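Local coordinates for putative lipase (Bacteroides thetaiotaomicron VPI-5482, PDB 3BZW), which probably acts as a lipase or acylhydrolase of the SGNH (GDSL-like) family, perhaps cleaving the ester bonds of lysophospholipids, at residues 224-227 / 228-231; 241-245 / 246-250. All coordinates share one frame; numbering follows the deposited sequence.

How the contacts relate
Both contacts are local. They lie in series along the chain after helix 216-219, the second running into helix 245-258. The centres of contact 1 and contact 2 are about 12 Å apart. Contact 1 (224-227 / 228-231) is the more peripheral, its centre about 23 Å from the centre of the chain against about 17 Å for contact 2 (241-245 / 246-250). Each is partly buried and touches the second subunit. Contact 1 is a short 3-10 turn with an apolar Leu230-Pro224 contact and a Gln229 amide bonded to the second subunit. Contact 2 joins a loop bearing a probable active-site histidine to helix 245-258, and polar capping dominates it. The two meet where Ile231 O lies 3.7 Å from Lys246 CD.

Contact 1: 224-227 / 228-231; sequences PMVE and EQLI
Glu228 reaches back across Val226 in a short 3-10 segment. Its chain bends at chi2 (66°), and OE1 comes 3.5 Å from Val226 CG1, the two side chains crossing at about a right angle. The carboxylate of Glu227 is also near, with OE1 4.9 Å from Glu228 OE2, so the two like charges may disfavour each other slightly. Gln229 N donates to Val226 O at 2.8 Å. The Gln229 amide is gripped at both ends. Its OE1 accepts from Asn223 N and from Lys155 NZ of the second subunit. Its NE2 donates to Gly221 O and to Pro159 O of the second subunit. Leu230 N donates to Glu227 O at 3.0 Å. The Leu230 side chain folds back over the turn: CD2 rests on Pro224 CB at 3.7 Å, while CD1 lies 4.0 Å from Glu227 CA. With an alanine here CG and both methyls are gone, and Pro224 CB is likely to lose its apolar neighbour on this side of the turn. Two successive i to i+3 bonds thus set the turn, apolar contact closes one side, and the buried glutamine amide ties it to the neighbouring subunit.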
loop_
_atom_site.group_PDB
_atom_site.type_symbol
_atom_site.label_atom_id
_atom_site.label_comp_id
_atom_site.label_asym_id
_atom_site.label_seq_id
_atom_site.Cartn_x
_atom_site.Cartn_y
_atom_site.Cartn_z
ATOM N N PRO A 224 -9.635 27.426 -13.338
ATOM C CA PRO A 224 -10.882 28.174 -13.156
ATOM C C PRO A 224 -11.755 27.653 -12.007
ATOM O O PRO A 224 -12.743 28.287 -11.638
ATOM C CB PRO A 224 -11.556 28.060 -14.527
ATOM C CG PRO A 224 -11.112 26.712 -15.001
ATOM C CD PRO A 224 -9.642 26.688 -14.614
HETATM N N MSE A 225 -11.388 26.503 -11.444
HETATM C CA MSE A 225 -12.142 25.947 -10.327
HETATM C C MSE A 225 -11.837 26.747 -9.062
HETATM O O MSE A 225 -12.527 26.621 -8.055
HETATM C CB MSE A 225 -11.806 24.463 -10.126
HETATM C CG MSE A 225 -12.345 23.553 -11.220
HETATM SE SE MSE A 225 -14.279 23.667 -11.480
HETATM C CE MSE A 225 -14.835 22.601 -9.959
ATOM N N VAL A 226 -10.782 27.554 -9.123
ATOM C CA VAL A 226 -10.404 28.426 -8.018
ATOM C C VAL A 226 -10.887 29.800 -8.473
ATOM O O VAL A 226 -10.293 30.407 -9.362
ATOM C CB VAL A 226 -8.868 28.455 -7.806
ATOM C CG1 VAL A 226 -8.516 29.418 -6.668
ATOM C CG2 VAL A 226 -8.357 27.058 -7.493
ATOM N N GLU A 227 -11.980 30.264 -7.873
ATOM C CA GLU A 227 -12.601 31.540 -8.217
ATOM C C GLU A 227 -11.655 32.704 -8.465
ATOM O O GLU A 227 -11.840 33.457 -9.421
ATOM C CB GLU A 227 -13.611 31.931 -7.138
ATOM C CG GLU A 227 -14.943 31.206 -7.250
ATOM C CD GLU A 227 -15.826 31.426 -6.032
ATOM O OE1 GLU A 227 -15.822 32.554 -5.489
ATOM O OE2 GLU A 227 -16.529 30.475 -5.627
ATOM N N GLU A 228 -10.654 32.857 -7.604
ATOM C CA GLU A 228 -9.698 33.950 -7.740
ATOM C C GLU A 228 -8.929 33.921 -9.065
ATOM O O GLU A 228 -8.438 34.953 -9.524
ATOM C CB GLU A 228 -8.709 33.936 -6.569
ATOM C CG GLU A 228 -9.312 34.275 -5.198
ATOM C CD GLU A 228 -10.316 33.244 -4.701
ATOM O OE1 GLU A 228 -10.124 32.042 -4.970
ATOM O OE2 GLU A 228 -11.289 33.639 -4.019
ATOM N N GLN A 229 -8.821 32.749 -9.686
ATOM C CA GLN A 229 -8.100 32.656 -10.958
ATOM C C GLN A 229 -8.990 32.850 -12.187
ATOM O O GLN A 229 -8.530 32.705 -13.328
ATOM C CB GLN A 229 -7.352 31.319 -11.056
ATOM C CG GLN A 229 -6.244 31.172 -10.023
ATOM C CD GLN A 229 -5.186 30.154 -10.425
ATOM O OE1 GLN A 229 -5.465 28.957 -10.550
ATOM N NE2 GLN A 229 -3.959 30.630 -10.634
ATOM N N LEU A 230 -10.258 33.187 -11.968
ATOM C CA LEU A 230 -11.170 33.404 -13.089
ATOM C C LEU A 230 -10.792 34.682 -13.835
ATOM O O LEU A 230 -11.367 35.000 -14.877
ATOM C CB LEU A 230 -12.627 33.458 -12.603
ATOM C CG LEU A 230 -13.216 32.090 -12.213
ATOM C CD1 LEU A 230 -14.616 32.252 -11.629
ATOM C CD2 LEU A 230 -13.263 31.188 -13.446
ATOM N N ILE A 231 -9.813 35.406 -13.295
ATOM C CA ILE A 231 -9.322 36.623 -13.929
ATOM C C ILE A 231 -8.688 36.244 -15.267
ATOM O O ILE A 231 -8.455 37.102 -16.112
ATOM C CB ILE A 231 -8.233 37.318 -13.076
ATOM C CG1 ILE A 231 -7.133 36.311 -12.722
ATOM C CG2 ILE A 231 -8.848 37.923 -11.825
ATOM C CD1 ILE A 231 -5.981 36.904 -11.928
#

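Contact 2: 241-245 / 246-250; sequences LHPDT and KGQER. With ACT (acetate ion), chain G.
Asp244 caps the start of helix 245-258 by accepting from Gly247 N. This N-cap closely follows the Asp-x-x-His motif of SGNH hydrolases, here Asp239 and His242. His242 NE2 donates to an acetate O at 2.9 Å in a nearly straight bond (168°), the oxygen sitting at the ring edge near its plane. Asp239 OD2 holds ND1 and so fixes the turn of the ring. The acetate also accepts from Ser35 N, Gly68 N and Asn99 ND2, an arrangement consistent with the oxyanion hole of this family. The acetate probably comes from the crystallisation liquor. Pro243 CB packs over the first turn, 4.2 Å from Gly247 CA, where no side chain intervenes. At Asp244, CG lies between the backbone N and the carbonyl carbon (chi1 53°), which turns OD1 onto the helix start, 2.9 Å from Gly247 N. Asp244 O accepts from Gln248 N at 2.9 Å. Thr245 O accepts from Glu249 N and continues the helical pattern, while its OG1 takes the N-H of Lys47. The Gln248 amide leaves the helix toward the adjoining loops: OE1 accepts from Tyr49 N, and NE2 donates to Ile36 O. A water completes the join, donating to Pro243 O at 2.8 Å and accepting from Gln248 NE2 at 3.1 Å.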
loop_
_atom_site.group_PDB
_atom_site.type_symbol
_atom_site.label_atom_id
_atom_site.label_comp_id
_atom_site.label_asym_id
_atom_site.label_seq_id
_atom_site.Cartn_x
_atom_site.Cartn_y
_atom_site.Cartn_z
ATOM N N LEU A 241 -14.606 28.543 -19.296
ATOM C CA LEU A 241 -13.932 27.550 -20.135
ATOM C C LEU A 241 -12.864 28.208 -21.007
ATOM O O LEU A 241 -11.714 27.772 -21.035
ATOM C CB LEU A 241 -14.953 26.834 -21.035
ATOM C CG LEU A 241 -14.429 26.011 -22.223
ATOM C CD1 LEU A 241 -13.603 24.827 -21.718
ATOM C CD2 LEU A 241 -15.604 25.517 -23.064
ATOM N N HIS A 242 -13.244 29.266 -21.715
ATOM C CA HIS A 242 -12.300 29.955 -22.587
ATOM C C HIS A 242 -11.509 31.053 -21.885
ATOM O O HIS A 242 -12.078 31.943 -21.250
ATOM C CB HIS A 242 -13.027 30.557 -23.793
ATOM C CG HIS A 242 -13.853 29.570 -24.557
ATOM N ND1 HIS A 242 -15.231 29.614 -24.584
ATOM C CD2 HIS A 242 -13.495 28.525 -25.340
ATOM C CE1 HIS A 242 -15.685 28.642 -25.355
ATOM N NE2 HIS A 242 -14.652 27.967 -25.827
ATOM N N PRO A 243 -10.174 30.996 -21.985
ATOM C CA PRO A 243 -9.324 32.006 -21.356
ATOM C C PRO A 243 -9.540 33.372 -22.014
ATOM O O PRO A 243 -9.886 33.450 -23.202
ATOM C CB PRO A 243 -7.915 31.480 -21.622
ATOM C CG PRO A 243 -8.108 29.995 -21.681
ATOM C CD PRO A 243 -9.367 29.874 -22.496
ATOM N N ASP A 244 -9.362 34.444 -21.248
ATOM C CA ASP A 244 -9.481 35.773 -21.830
ATOM C C ASP A 244 -8.066 36.136 -22.260
ATOM O O ASP A 244 -7.161 35.302 -22.167
ATOM C CB ASP A 244 -10.027 36.800 -20.827
ATOM C CG ASP A 244 -9.259 36.832 -19.520
ATOM O OD1 ASP A 244 -8.113 36.335 -19.456
ATOM O OD2 ASP A 244 -9.813 37.385 -18.539
ATOM N N THR A 245 -7.868 37.360 -22.733
ATOM C CA THR A 245 -6.548 37.780 -23.176
ATOM C C THR A 245 -5.499 37.584 -22.082
ATOM O O THR A 245 -4.393 37.105 -22.356
ATOM C CB THR A 245 -6.571 39.256 -23.639
ATOM O OG1 THR A 245 -7.285 39.345 -24.881
ATOM C CG2 THR A 245 -5.155 39.788 -23.828
ATOM N N LYS A 246 -5.842 37.938 -20.845
ATOM C CA LYS A 246 -4.903 37.785 -19.735
ATOM C C LYS A 246 -4.479 36.319 -19.611
ATOM O O LYS A 246 -3.308 36.028 -19.367
ATOM C CB LYS A 246 -5.539 38.275 -18.424
ATOM C CG LYS A 246 -4.559 38.396 -17.247
ATOM C CD LYS A 246 -5.244 38.977 -16.012
ATOM C CE LYS A 246 -4.259 39.189 -14.864
ATOM N NZ LYS A 246 -3.228 40.218 -15.192
ATOM N N GLY A 247 -5.429 35.404 -19.803
ATOM C CA GLY A 247 -5.127 33.983 -19.718
ATOM C C GLY A 247 -4.294 33.513 -20.898
ATOM O O GLY A 247 -3.393 32.682 -20.749
ATOM N N GLN A 248 -4.602 34.046 -22.076
ATOM C CA GLN A 248 -3.875 33.704 -23.297
ATOM C C GLN A 248 -2.420 34.159 -23.187
ATOM O O GLN A 248 -1.514 33.501 -23.702
ATOM C CB GLN A 248 -4.528 34.382 -24.507
ATOM C CG GLN A 248 -5.876 33.804 -24.927
ATOM C CD GLN A 248 -5.757 32.455 -25.625
ATOM O OE1 GLN A 248 -4.686 32.078 -26.098
ATOM N NE2 GLN A 248 -6.868 31.731 -25.702
ATOM N N GLU A 249 -2.199 35.286 -22.516
ATOM C CA GLU A 249 -0.849 35.803 -22.358
ATOM C C GLU A 249 -0.050 34.961 -21.360
ATOM O O GLU A 249 1.142 34.727 -21.555
ATOM C CB GLU A 249 -0.888 37.279 -21.931
ATOM C CG GLU A 249 0.491 37.886 -21.694
ATOM C CD GLU A 249 0.524 39.400 -21.869
ATOM O OE1 GLU A 249 -0.484 40.068 -21.555
ATOM O OE2 GLU A 249 1.572 39.924 -22.309
ATOM N N ARG A 250 -0.698 34.502 -20.292
ATOM C CA ARG A 250 0.001 33.665 -19.321
ATOM C C ARG A 250 0.339 32.344 -20.017
ATOM O O ARG A 250 1.422 31.785 -19.828
ATOM C CB ARG A 250 -0.872 33.426 -18.081
ATOM C CG ARG A 250 -0.260 32.444 -17.083
ATOM C CD ARG A 250 -0.753 32.662 -15.659
ATOM N NE ARG A 250 -0.156 31.686 -14.746
ATOM C CZ ARG A 250 -0.097 31.824 -13.425
ATOM N NH1 ARG A 250 -0.598 32.906 -12.837
ATOM N NH2 ARG A 250 0.474 30.876 -12.690
HETATM C C ACT G . -13.959 24.919 -27.593
HETATM O O ACT G . -14.971 25.526 -27.290
HETATM O OXT ACT G . -13.784 24.572 -28.749
HETATM C CH3 ACT G . -12.919 24.612 -26.546
HETATM O O HOH W 1 -9.899 31.582 -25.267
#